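Side-chain contacts in enoyl-CoA hydratase/carnithine racemase (PDB 4NEK), which probably acts as a delta(3)-delta(2)-enoyl-CoA isomerase, shifting the double bond of CoA-linked unsaturated acyl chains, and belongs to the crotonase-like enoyl-CoA hydratase/isomerase family: residues 18-23 / 29-34; 96-101 / 108-113; 3-8 / 33-38; 122-127 / 170-175. All blocks are in the same frame, centred on the assembly; numbering follows the deposited sequence.

Interaction 1 of 4, residues 18-23 / 29-34; sequences MNRPDK and GEMYAA
Met18, the last residue of strand 13-18, and Met31, in the first turn of helix 29-44, have the nearest CA atoms of the pair, 7.8 Å apart, and the gap is filled mainly by side chains. Both are modelled as selenomethionine. Met31 does most of the reaching: its chain runs out from the helix, then bends at chi3 (71°), which brings CE down to Met18 CB at 4.0 Å while SE is left beside Arg20. There SE meets Arg20 CD at 3.8 Å. With CG anti to the backbone N (chi1 -170°), the arginine runs extended from CG to NE and crosses the Met31 chain at about a right angle; its CB and CD lie against the Met31 tip, with the charge farther out. Asp65, by a salt bridge to NH1, and Ala26 O, by a hydrogen bond from it, hold the guanidinium end, and Lys23 CD lies 3.3 Å above the guanidinium plane of Arg20, offset toward its rim. The contact closes the connection from strand to helix in this crotonase-like fold, where helix 29-44 packs on the strand pair 5-10/13-18. Met18 pairs by its backbone with Leu54 of strand 50-54, while Tyr32 of the same helix turn packs on helix 79-88.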
loop_
_atom_site.group_PDB
_atom_site.type_symbol
_atom_site.label_atom_id
_atom_site.label_comp_id
_atom_site.label_asym_id
_atom_site.label_seq_id
_atom_site.Cartn_x
_atom_site.Cartn_y
_atom_site.Cartn_z
HETATM N N MSE C 18 5.518 27.169 -17.723
HETATM C CA MSE C 18 5.704 28.317 -16.859
HETATM C C MSE C 18 7.174 28.528 -16.745
HETATM O O MSE C 18 7.935 27.589 -16.544
HETATM C CB MSE C 18 5.084 28.088 -15.512
HETATM C CG MSE C 18 3.566 27.956 -15.680
HETATM SE SE MSE C 18 2.726 27.416 -13.951
HETATM C CE MSE C 18 3.146 25.463 -13.993
ATOM N N ASN C 19 7.570 29.788 -16.860
ATOM C CA ASN C 19 8.961 30.136 -17.025
ATOM C C ASN C 19 9.381 31.381 -16.245
ATOM O O ASN C 19 9.760 32.377 -16.807
ATOM C CB ASN C 19 9.226 30.342 -18.497
ATOM C CG ASN C 19 10.711 30.496 -18.803
ATOM O OD1 ASN C 19 11.548 29.820 -18.226
ATOM N ND2 ASN C 19 11.027 31.374 -19.713
ATOM N N ARG C 20 9.310 31.281 -14.927
ATOM C CA ARG C 20 9.818 32.265 -14.017
ATOM C C ARG C 20 10.667 31.514 -12.997
ATOM O O ARG C 20 10.384 31.506 -11.808
ATOM C CB ARG C 20 8.639 32.986 -13.372
ATOM C CG ARG C 20 9.013 34.212 -12.580
ATOM C CD ARG C 20 7.772 34.829 -11.958
ATOM N NE ARG C 20 8.092 36.061 -11.242
ATOM C CZ ARG C 20 7.504 36.488 -10.116
ATOM N NH1 ARG C 20 6.554 35.798 -9.506
ATOM N NH2 ARG C 20 7.906 37.601 -9.565
ATOM N N PRO C 21 11.688 30.839 -13.477
ATOM C CA PRO C 21 12.341 29.853 -12.629
ATOM C C PRO C 21 12.998 30.454 -11.419
ATOM O O PRO C 21 13.118 29.770 -10.398
ATOM C CB PRO C 21 13.404 29.229 -13.539
ATOM C CG PRO C 21 13.553 30.183 -14.665
ATOM C CD PRO C 21 12.219 30.842 -14.842
ATOM N N ASP C 22 13.389 31.725 -11.504
ATOM C CA ASP C 22 14.036 32.388 -10.375
ATOM C C ASP C 22 13.141 32.513 -9.168
ATOM O O ASP C 22 13.626 32.608 -8.078
ATOM C CB ASP C 22 14.519 33.770 -10.754
ATOM C CG ASP C 22 15.730 33.734 -11.644
ATOM O OD1 ASP C 22 16.396 32.669 -11.732
ATOM O OD2 ASP C 22 16.035 34.793 -12.241
ATOM N N LYS C 23 11.833 32.516 -9.350
ATOM C CA LYS C 23 10.938 32.592 -8.210
ATOM C C LYS C 23 10.088 31.349 -8.102
ATOM O O LYS C 23 8.953 31.395 -7.603
ATOM C CB LYS C 23 10.063 33.829 -8.349
ATOM C CG LYS C 23 10.870 35.109 -8.454
ATOM C CD LYS C 23 10.176 36.189 -7.643
ATOM C CE LYS C 23 10.725 37.567 -7.947
ATOM N NZ LYS C 23 12.186 37.577 -7.688
ATOM N N GLY C 29 -0.244 38.130 -12.277
ATOM C CA GLY C 29 -1.342 38.364 -13.217
ATOM C C GLY C 29 -0.982 38.109 -14.671
ATOM O O GLY C 29 -1.812 37.579 -15.427
ATOM N N GLU C 30 0.207 38.556 -15.093
ATOM C CA GLU C 30 0.585 38.394 -16.509
ATOM C C GLU C 30 0.713 36.937 -16.881
ATOM O O GLU C 30 0.453 36.609 -18.029
ATOM C CB GLU C 30 1.871 39.120 -16.955
ATOM C CG GLU C 30 3.079 38.877 -16.071
ATOM C CD GLU C 30 4.293 39.740 -16.433
ATOM O OE1 GLU C 30 4.798 39.507 -17.555
ATOM O OE2 GLU C 30 4.734 40.641 -15.624
HETATM N N MSE C 31 1.065 36.072 -15.915
HETATM C CA MSE C 31 1.216 34.645 -16.197
HETATM C C MSE C 31 -0.133 34.009 -16.305
HETATM O O MSE C 31 -0.408 33.342 -17.297
HETATM C CB MSE C 31 2.038 33.968 -15.150
HETATM C CG MSE C 31 3.429 34.525 -15.226
HETATM SE SE MSE C 31 4.561 33.799 -13.779
HETATM C CE MSE C 31 4.750 31.950 -14.445
ATOM N N TYR C 32 -1.025 34.313 -15.380
ATOM C CA TYR C 32 -2.400 33.865 -15.502
ATOM C C TYR C 32 -2.996 34.217 -16.835
ATOM O O TYR C 32 -3.714 33.431 -17.421
ATOM C CB TYR C 32 -3.295 34.453 -14.405
ATOM C CG TYR C 32 -3.068 33.840 -13.057
ATOM C CD1 TYR C 32 -3.316 32.484 -12.838
ATOM C CD2 TYR C 32 -2.597 34.593 -12.001
ATOM C CE1 TYR C 32 -3.106 31.916 -11.597
ATOM C CE2 TYR C 32 -2.406 34.041 -10.753
ATOM C CZ TYR C 32 -2.654 32.702 -10.561
ATOM O OH TYR C 32 -2.395 32.147 -9.329
ATOM N N ALA C 33 -2.741 35.428 -17.300
ATOM C CA ALA C 33 -3.355 35.895 -18.540
ATOM C C ALA C 33 -2.765 35.122 -19.715
ATOM O O ALA C 33 -3.479 34.678 -20.582
ATOM C CB ALA C 33 -3.147 37.401 -18.715
ATOM N N ALA C 34 -1.451 35.008 -19.751
ATOM C CA ALA C 34 -0.811 34.260 -20.811
ATOM C C ALA C 34 -1.249 32.797 -20.812
ATOM O O ALA C 34 -1.439 32.234 -21.861
ATOM C CB ALA C 34 0.701 34.351 -20.672
#

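Interaction 2 of 4, residues 96-101 / 108-113; sequences AAVRGA and TLLPHC
Cys113 N donates a 2.9 Å hydrogen bond to Leu110 O, and with His112 N bonded to Leu109 O this fastens the 3-10 turn 110-112; the turn and the residue after it present Leu110 and Cys113 to strand 94-98. Leu110 enters through a single methyl. Its CG stands anti to the carbonyl carbon (chi1 -60°), and CD2 is the branch turned to the strand, meeting Val98 CG1 at 3.9 Å as the two side chains cross obliquely. The same CD2 lies more loosely by Ala96 CB, at 4.4 Å. Ala96 finds its closer neighbour in Cys113, whose SG comes to 4.0 Å from the alanine CB, an apolar touch of sulfur on methyl. In this crotonase fold, strands 94-98 and 115-118 are parallel neighbours, joined through strand 101-103 and helix 105-108; the turn leads the chain back into the sheet, where Ala96 pairs by its backbone with Leu115 and Tyr117. Ala96 and Val98 share the strand face that looks at the turn, whereas Ala97 points away and packs on Leu182 and Ala186 of helix 179-194. Val98 is also covered by Phe60. All four contact residues are buried, yet the turn is close to a subunit boundary: Cys113 O accepts a hydrogen bond from Arg150 NH1 of the second subunit, and His112 packs on Ile215 of the third.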
loop_
_atom_site.group_PDB
_atom_site.type_symbol
_atom_site.label_atom_id
_atom_site.label_comp_id
_atom_site.label_asym_id
_atom_site.label_seq_id
_atom_site.Cartn_x
_atom_site.Cartn_y
_atom_site.Cartn_z
ATOM N N ALA C 96 -0.109 17.010 -17.065
ATOM C CA ALA C 96 0.829 17.861 -16.361
ATOM C C ALA C 96 2.010 17.080 -15.844
ATOM O O ALA C 96 1.878 15.920 -15.532
ATOM C CB ALA C 96 0.140 18.514 -15.205
ATOM N N ALA C 97 3.163 17.733 -15.780
ATOM C CA ALA C 97 4.334 17.129 -15.217
ATOM C C ALA C 97 4.807 18.057 -14.152
ATOM O O ALA C 97 5.177 19.187 -14.446
ATOM C CB ALA C 97 5.403 16.974 -16.287
ATOM N N VAL C 98 4.806 17.596 -12.903
ATOM C CA VAL C 98 5.160 18.427 -11.788
ATOM C C VAL C 98 6.416 17.980 -11.101
ATOM O O VAL C 98 6.779 16.826 -11.172
ATOM C CB VAL C 98 4.022 18.474 -10.771
ATOM C CG1 VAL C 98 2.724 18.840 -11.460
ATOM C CG2 VAL C 98 3.781 17.141 -10.119
ATOM N N ARG C 99 7.050 18.895 -10.392
ATOM C CA ARG C 99 8.255 18.620 -9.610
ATOM C C ARG C 99 8.502 19.739 -8.661
ATOM O O ARG C 99 7.907 20.791 -8.792
ATOM C CB ARG C 99 9.478 18.481 -10.520
ATOM C CG ARG C 99 9.886 19.804 -11.140
ATOM C CD ARG C 99 10.548 19.624 -12.485
ATOM N NE ARG C 99 11.746 18.836 -12.335
ATOM C CZ ARG C 99 12.403 18.273 -13.331
ATOM N NH1 ARG C 99 12.032 18.426 -14.600
ATOM N NH2 ARG C 99 13.459 17.542 -13.052
ATOM N N GLY C 100 9.409 19.526 -7.714
ATOM C CA GLY C 100 9.726 20.533 -6.707
ATOM C C GLY C 100 8.476 21.095 -6.059
ATOM O O GLY C 100 7.597 20.349 -5.634
ATOM N N ALA C 101 8.357 22.410 -6.045
ATOM C CA ALA C 101 7.189 23.043 -5.451
ATOM C C ALA C 101 5.921 22.898 -6.297
ATOM O O ALA C 101 5.937 23.149 -7.496
ATOM C CB ALA C 101 7.463 24.495 -5.227
ATOM N N THR C 108 -3.809 22.760 -6.599
ATOM C CA THR C 108 -5.281 22.701 -6.689
ATOM C C THR C 108 -5.748 22.685 -8.119
ATOM O O THR C 108 -6.902 22.390 -8.407
ATOM C CB THR C 108 -5.958 23.887 -6.002
ATOM O OG1 THR C 108 -5.474 25.098 -6.585
ATOM C CG2 THR C 108 -5.655 23.889 -4.511
ATOM N N LEU C 109 -4.826 22.961 -9.009
ATOM C CA LEU C 109 -5.043 22.763 -10.422
ATOM C C LEU C 109 -5.062 21.296 -10.877
ATOM O O LEU C 109 -5.701 20.925 -11.869
ATOM C CB LEU C 109 -3.896 23.436 -11.123
ATOM C CG LEU C 109 -4.012 23.465 -12.623
ATOM C CD1 LEU C 109 -5.119 24.430 -12.996
ATOM C CD2 LEU C 109 -2.671 23.846 -13.251
ATOM N N LEU C 110 -4.346 20.451 -10.174
ATOM C CA LEU C 110 -4.095 19.117 -10.681
ATOM C C LEU C 110 -5.340 18.274 -10.802
ATOM O O LEU C 110 -5.403 17.371 -11.667
ATOM C CB LEU C 110 -3.075 18.433 -9.801
ATOM C CG LEU C 110 -1.745 19.180 -9.755
ATOM C CD1 LEU C 110 -0.772 18.464 -8.825
ATOM C CD2 LEU C 110 -1.123 19.348 -11.113
ATOM N N PRO C 111 -6.333 18.501 -9.943
ATOM C CA PRO C 111 -7.558 17.677 -10.102
ATOM C C PRO C 111 -8.323 17.943 -11.401
ATOM O O PRO C 111 -9.119 17.127 -11.802
ATOM C CB PRO C 111 -8.397 18.075 -8.933
ATOM C CG PRO C 111 -7.401 18.485 -7.885
ATOM C CD PRO C 111 -6.276 19.129 -8.635
ATOM N N HIS C 112 -8.022 19.045 -12.074
ATOM C CA HIS C 112 -8.591 19.304 -13.374
ATOM C C HIS C 112 -7.757 18.729 -14.515
ATOM O O HIS C 112 -8.179 18.802 -15.649
ATOM C CB HIS C 112 -8.749 20.804 -13.558
ATOM C CG HIS C 112 -9.483 21.447 -12.440
ATOM N ND1 HIS C 112 -10.828 21.239 -12.233
ATOM C CD2 HIS C 112 -9.051 22.221 -11.420
ATOM C CE1 HIS C 112 -11.200 21.870 -11.135
ATOM N NE2 HIS C 112 -10.142 22.481 -10.626
ATOM N N CYS C 113 -6.596 18.164 -14.229
ATOM C CA CYS C 113 -5.846 17.500 -15.248
ATOM C C CYS C 113 -6.329 16.067 -15.452
ATOM O O CYS C 113 -6.931 15.479 -14.560
ATOM C CB CYS C 113 -4.375 17.558 -14.917
ATOM S SG CYS C 113 -3.803 19.282 -14.859
#

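Interaction 3 of 4, residues 3-8 / 33-38; sequences ELVLSH and AALAEA
Val5 packs tightly on helix 29-44, in contrast to Ser7 two residues further along the strand, which barely grazes it. At the tight end Val5 CB lies 3.7 Å from Ala34 CB, and both valine methyls reach Ala34 CB and Leu35. CG1, anti to the backbone N (chi1 169°), comes to Leu35 CD2 at 4.0 Å; CG2 meets Ala34 CB at 3.8 Å and also touches Leu35 CG. Leu35 brings its outer atoms, CG and CD2, slantwise against the valine methyls, filling in beside the small Ala34. An alanine at the Val5 position would probably leave Leu35 without the two methyls it packs on and open a gap between strand and helix. At the looser end, where Ser7 is at the rim of the contact, Ser7 OG and Ala38 CB are 4.1 Å apart, a hydroxyl over a methyl with no bond between them; that hydroxyl makes a weak hydrogen bond to Val15 O instead. The segment axes approach to 8.8 Å and run nearly parallel, at 13°; Val5 and Ser7, on the same face of the strand, both point toward the helix. In this crotonase-like fold strand 5-10 is the outermost strand on its side of the sheet within this chain, paired antiparallel with strand 13-18; Leu35 continues the packing onto Val16 of that strand and Phe83 of helix 79-88.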
loop_
_atom_site.group_PDB
_atom_site.type_symbol
_atom_site.label_atom_id
_atom_site.label_comp_id
_atom_site.label_asym_id
_atom_site.label_seq_id
_atom_site.Cartn_x
_atom_site.Cartn_y
_atom_site.Cartn_z
ATOM N N GLU C 3 7.521 36.617 -21.444
ATOM C CA GLU C 3 8.379 35.430 -21.729
ATOM C C GLU C 3 8.366 34.489 -20.501
ATOM O O GLU C 3 9.039 33.431 -20.395
ATOM C CB GLU C 3 9.811 35.855 -22.116
ATOM C CG GLU C 3 9.889 36.718 -23.417
ATOM C CD GLU C 3 9.275 38.147 -23.288
ATOM O OE1 GLU C 3 9.932 39.053 -22.728
ATOM O OE2 GLU C 3 8.119 38.401 -23.751
ATOM N N LEU C 4 7.508 34.885 -19.596
ATOM C CA LEU C 4 7.206 34.133 -18.424
ATOM C C LEU C 4 6.332 32.904 -18.675
ATOM O O LEU C 4 6.254 32.056 -17.817
ATOM C CB LEU C 4 6.515 35.042 -17.451
ATOM C CG LEU C 4 7.383 36.197 -16.940
ATOM C CD1 LEU C 4 6.645 36.883 -15.788
ATOM C CD2 LEU C 4 8.756 35.781 -16.476
ATOM N N VAL C 5 5.711 32.809 -19.851
ATOM C CA VAL C 5 4.971 31.631 -20.242
ATOM C C VAL C 5 5.318 31.300 -21.680
ATOM O O VAL C 5 5.173 32.145 -22.524
ATOM C CB VAL C 5 3.456 31.893 -20.169
ATOM C CG1 VAL C 5 2.665 30.765 -20.817
ATOM C CG2 VAL C 5 3.023 32.091 -18.739
ATOM N N LEU C 6 5.742 30.075 -21.955
ATOM C CA LEU C 6 6.140 29.658 -23.293
ATOM C C LEU C 6 5.135 28.671 -23.777
ATOM O O LEU C 6 4.723 27.804 -23.043
ATOM C CB LEU C 6 7.496 28.969 -23.268
ATOM C CG LEU C 6 8.606 29.815 -22.644
ATOM C CD1 LEU C 6 9.901 29.033 -22.411
ATOM C CD2 LEU C 6 8.885 31.032 -23.517
ATOM N N SER C 7 4.753 28.786 -25.029
ATOM C CA SER C 7 3.794 27.894 -25.581
ATOM C C SER C 7 4.162 27.561 -27.005
ATOM O O SER C 7 4.566 28.419 -27.740
ATOM C CB SER C 7 2.445 28.557 -25.559
ATOM O OG SER C 7 1.473 27.615 -25.928
ATOM N N HIS C 8 4.002 26.310 -27.406
ATOM C CA HIS C 8 4.216 25.934 -28.788
ATOM C C HIS C 8 3.576 24.583 -29.041
ATOM O O HIS C 8 3.296 23.863 -28.100
ATOM C CB HIS C 8 5.708 25.886 -29.079
ATOM C CG HIS C 8 6.400 24.734 -28.441
ATOM N ND1 HIS C 8 6.573 23.530 -29.086
ATOM C CD2 HIS C 8 6.958 24.591 -27.216
ATOM C CE1 HIS C 8 7.233 22.700 -28.294
ATOM N NE2 HIS C 8 7.485 23.322 -27.158
ATOM N N ALA C 33 -2.741 35.428 -17.300
ATOM C CA ALA C 33 -3.355 35.895 -18.540
ATOM C C ALA C 33 -2.765 35.122 -19.715
ATOM O O ALA C 33 -3.479 34.678 -20.582
ATOM C CB ALA C 33 -3.147 37.401 -18.715
ATOM N N ALA C 34 -1.451 35.008 -19.751
ATOM C CA ALA C 34 -0.811 34.260 -20.811
ATOM C C ALA C 34 -1.249 32.797 -20.812
ATOM O O ALA C 34 -1.439 32.234 -21.861
ATOM C CB ALA C 34 0.701 34.351 -20.672
ATOM N N LEU C 35 -1.432 32.215 -19.632
ATOM C CA LEU C 35 -1.879 30.827 -19.530
ATOM C C LEU C 35 -3.291 30.662 -20.017
ATOM O O LEU C 35 -3.579 29.744 -20.752
ATOM C CB LEU C 35 -1.801 30.323 -18.092
ATOM C CG LEU C 35 -0.397 30.186 -17.556
ATOM C CD1 LEU C 35 -0.395 30.037 -16.037
ATOM C CD2 LEU C 35 0.289 29.015 -18.185
ATOM N N ALA C 36 -4.177 31.554 -19.620
ATOM C CA ALA C 36 -5.554 31.501 -20.094
ATOM C C ALA C 36 -5.585 31.645 -21.601
ATOM O O ALA C 36 -6.354 30.983 -22.294
ATOM C CB ALA C 36 -6.385 32.586 -19.440
ATOM N N GLU C 37 -4.765 32.536 -22.122
ATOM C CA GLU C 37 -4.730 32.759 -23.560
ATOM C C GLU C 37 -4.297 31.492 -24.259
ATOM O O GLU C 37 -4.903 31.090 -25.242
ATOM C CB GLU C 37 -3.773 33.889 -23.893
ATOM C CG GLU C 37 -3.949 34.537 -25.257
ATOM C CD GLU C 37 -2.993 35.727 -25.442
ATOM O OE1 GLU C 37 -1.757 35.504 -25.452
ATOM O OE2 GLU C 37 -3.458 36.896 -25.536
ATOM N N ALA C 38 -3.235 30.875 -23.756
ATOM C CA ALA C 38 -2.762 29.619 -24.347
ATOM C C ALA C 38 -3.837 28.504 -24.386
ATOM O O ALA C 38 -3.916 27.773 -25.356
ATOM C CB ALA C 38 -1.540 29.142 -23.615
#

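Interaction 4 of 4, residues 122-127 / 170-175; sequences TRFHMP and VGLING
The Phe124 ring carries this contact: Leu172 CD2 and Ile173 CG2 approach it obliquely, while Thr122 CG2 lies 3.5 Å above the plane of the Phe124 ring on one face, offset toward the rim. The ring also meets that of Phe162, the two planes only about 10° apart. Within the crotonase fold this joins strand 123-125, one of the short parallel pair with 101-103, to the loop leading from helix 164-169 into strand 175-176 at the end of the main sheet. The helix ends in a Schellman motif at Gly171, where at the backbone angles adopted (phi 81°, psi 22°) a CB would clash with Val170 O; after it, Leu172 and Ile173 both point toward the ring. Leu172 CD2 stands 4.2 Å from Phe124 CD2, and Ile173 CG2 is 4.1 Å from Phe124 CZ, which means that the two residues meet different atoms of the ring. Ile173 places CG2 there by holding it anti to the carbonyl carbon. All three side chains are buried and their contact is wholly apolar. Around them, Phe124 also packs on Leu110, Leu172 on Met143 of helix 139-147, and Ile173 on strand 115-118. The loop backbone faces a subunit boundary as well: Gly171 O accepts a hydrogen bond from Arg150 NE of the second subunit.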
loop_
_atom_site.group_PDB
_atom_site.type_symbol
_atom_site.label_atom_id
_atom_site.label_comp_id
_atom_site.label_asym_id
_atom_site.label_seq_id
_atom_site.Cartn_x
_atom_site.Cartn_y
_atom_site.Cartn_z
ATOM N N THR C 122 8.747 16.019 -5.327
ATOM C CA THR C 122 7.658 16.993 -5.361
ATOM C C THR C 122 7.007 17.207 -3.997
ATOM O O THR C 122 6.748 16.257 -3.245
ATOM C CB THR C 122 6.579 16.569 -6.337
ATOM O OG1 THR C 122 7.184 16.250 -7.595
ATOM C CG2 THR C 122 5.578 17.642 -6.541
ATOM N N ARG C 123 6.765 18.463 -3.682
ATOM C CA ARG C 123 6.166 18.858 -2.408
ATOM C C ARG C 123 4.829 19.570 -2.684
ATOM O O ARG C 123 4.799 20.594 -3.351
ATOM C CB ARG C 123 7.119 19.756 -1.705
ATOM C CG ARG C 123 6.792 20.067 -0.278
ATOM C CD ARG C 123 7.868 20.989 0.305
ATOM N NE ARG C 123 7.365 21.567 1.533
ATOM C CZ ARG C 123 6.704 22.722 1.644
ATOM N NH1 ARG C 123 6.470 23.472 0.587
ATOM N NH2 ARG C 123 6.261 23.122 2.839
ATOM N N PHE C 124 3.736 18.968 -2.242
ATOM C CA PHE C 124 2.408 19.502 -2.501
ATOM C C PHE C 124 1.954 20.254 -1.270
ATOM O O PHE C 124 2.236 19.831 -0.146
ATOM C CB PHE C 124 1.423 18.382 -2.767
ATOM C CG PHE C 124 1.789 17.520 -3.933
ATOM C CD1 PHE C 124 2.627 16.438 -3.755
ATOM C CD2 PHE C 124 1.318 17.813 -5.209
ATOM C CE1 PHE C 124 2.994 15.654 -4.840
ATOM C CE2 PHE C 124 1.667 17.045 -6.283
ATOM C CZ PHE C 124 2.501 15.955 -6.104
ATOM N N HIS C 125 1.262 21.378 -1.446
ATOM C CA HIS C 125 0.858 22.167 -0.273
ATOM C C HIS C 125 -0.288 23.073 -0.600
ATOM O O HIS C 125 -0.258 23.735 -1.607
ATOM C CB HIS C 125 2.050 22.991 0.203
ATOM C CG HIS C 125 1.931 23.478 1.601
ATOM N ND1 HIS C 125 2.851 24.338 2.160
ATOM C CD2 HIS C 125 0.997 23.251 2.554
ATOM C CE1 HIS C 125 2.486 24.627 3.395
ATOM N NE2 HIS C 125 1.373 23.965 3.665
HETATM N N MSE C 126 -1.296 23.066 0.264
HETATM C CA MSE C 126 -2.426 23.976 0.175
HETATM C C MSE C 126 -2.562 24.772 1.461
HETATM O O MSE C 126 -3.458 24.516 2.247
HETATM C CB MSE C 126 -3.663 23.144 -0.062
HETATM C CG MSE C 126 -3.578 22.608 -1.485
HETATM SE SE MSE C 126 -4.904 21.155 -1.750
HETATM C CE MSE C 126 -3.951 19.940 -2.977
ATOM N N PRO C 127 -1.722 25.795 1.656
ATOM C CA PRO C 127 -1.634 26.513 2.920
ATOM C C PRO C 127 -2.627 27.690 3.138
ATOM O O PRO C 127 -2.361 28.542 3.972
ATOM C CB PRO C 127 -0.217 27.068 2.854
ATOM C CG PRO C 127 -0.085 27.491 1.420
ATOM C CD PRO C 127 -0.881 26.452 0.635
ATOM N N VAL C 170 -4.061 8.999 -3.080
ATOM C CA VAL C 170 -5.388 9.537 -3.215
ATOM C C VAL C 170 -5.774 9.847 -4.650
ATOM O O VAL C 170 -6.855 10.390 -4.877
ATOM C CB VAL C 170 -5.585 10.794 -2.351
ATOM C CG1 VAL C 170 -5.162 10.507 -0.922
ATOM C CG2 VAL C 170 -4.829 12.008 -2.897
ATOM N N GLY C 171 -4.929 9.511 -5.628
ATOM C CA GLY C 171 -5.315 9.681 -7.022
ATOM C C GLY C 171 -5.159 11.100 -7.568
ATOM O O GLY C 171 -5.745 11.491 -8.605
ATOM N N LEU C 172 -4.308 11.863 -6.914
ATOM C CA LEU C 172 -3.989 13.180 -7.420
ATOM C C LEU C 172 -3.023 13.099 -8.576
ATOM O O LEU C 172 -3.014 13.958 -9.431
ATOM C CB LEU C 172 -3.396 14.027 -6.308
ATOM C CG LEU C 172 -3.275 15.504 -6.597
ATOM C CD1 LEU C 172 -4.640 16.190 -6.788
ATOM C CD2 LEU C 172 -2.541 16.147 -5.445
ATOM N N ILE C 173 -2.178 12.088 -8.584
ATOM C CA ILE C 173 -1.206 11.915 -9.686
ATOM C C ILE C 173 -1.269 10.466 -10.124
ATOM O O ILE C 173 -1.651 9.614 -9.329
ATOM C CB ILE C 173 0.259 12.217 -9.280
ATOM C CG1 ILE C 173 0.731 11.258 -8.198
ATOM C CG2 ILE C 173 0.385 13.636 -8.800
ATOM C CD1 ILE C 173 2.141 11.562 -7.712
ATOM N N ASN C 174 -0.818 10.196 -11.335
ATOM C CA ASN C 174 -0.806 8.868 -11.825
ATOM C C ASN C 174 0.438 8.143 -11.365
ATOM O O ASN C 174 0.420 6.912 -11.257
ATOM C CB ASN C 174 -0.820 8.861 -13.335
ATOM C CG ASN C 174 -2.140 9.301 -13.897
ATOM O OD1 ASN C 174 -2.984 8.495 -14.227
ATOM N ND2 ASN C 174 -2.328 10.571 -13.983
ATOM N N GLY C 175 1.539 8.841 -11.154
ATOM C CA GLY C 175 2.769 8.135 -10.872
ATOM C C GLY C 175 3.967 9.026 -10.703
ATOM O O GLY C 175 3.916 10.207 -10.968
#

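From the N terminus, interaction 3 opens first, at 3-8, and interaction 1 opens at 18-23 inside its span; both end on helix 29-44, sharing Ala33 and Ala34. The shorter loop of interaction 1 is thus nested in the longer one, and Asn19 N to Leu4 O, 2.8 Å, joins their opening segments. Interaction 2 follows in series, closing the connection between two parallel strands. Interaction 4 comes after it with a longer loop of 42 residues, a little over half helical, and ties strand 123-125 to the loop before strand 175-176. These two also touch, through Gly100 O and Arg123 N at 2.8 Å, and both contact the second subunit. Interactions 1 and 4 lie far apart, their centres about 21 Å from each other.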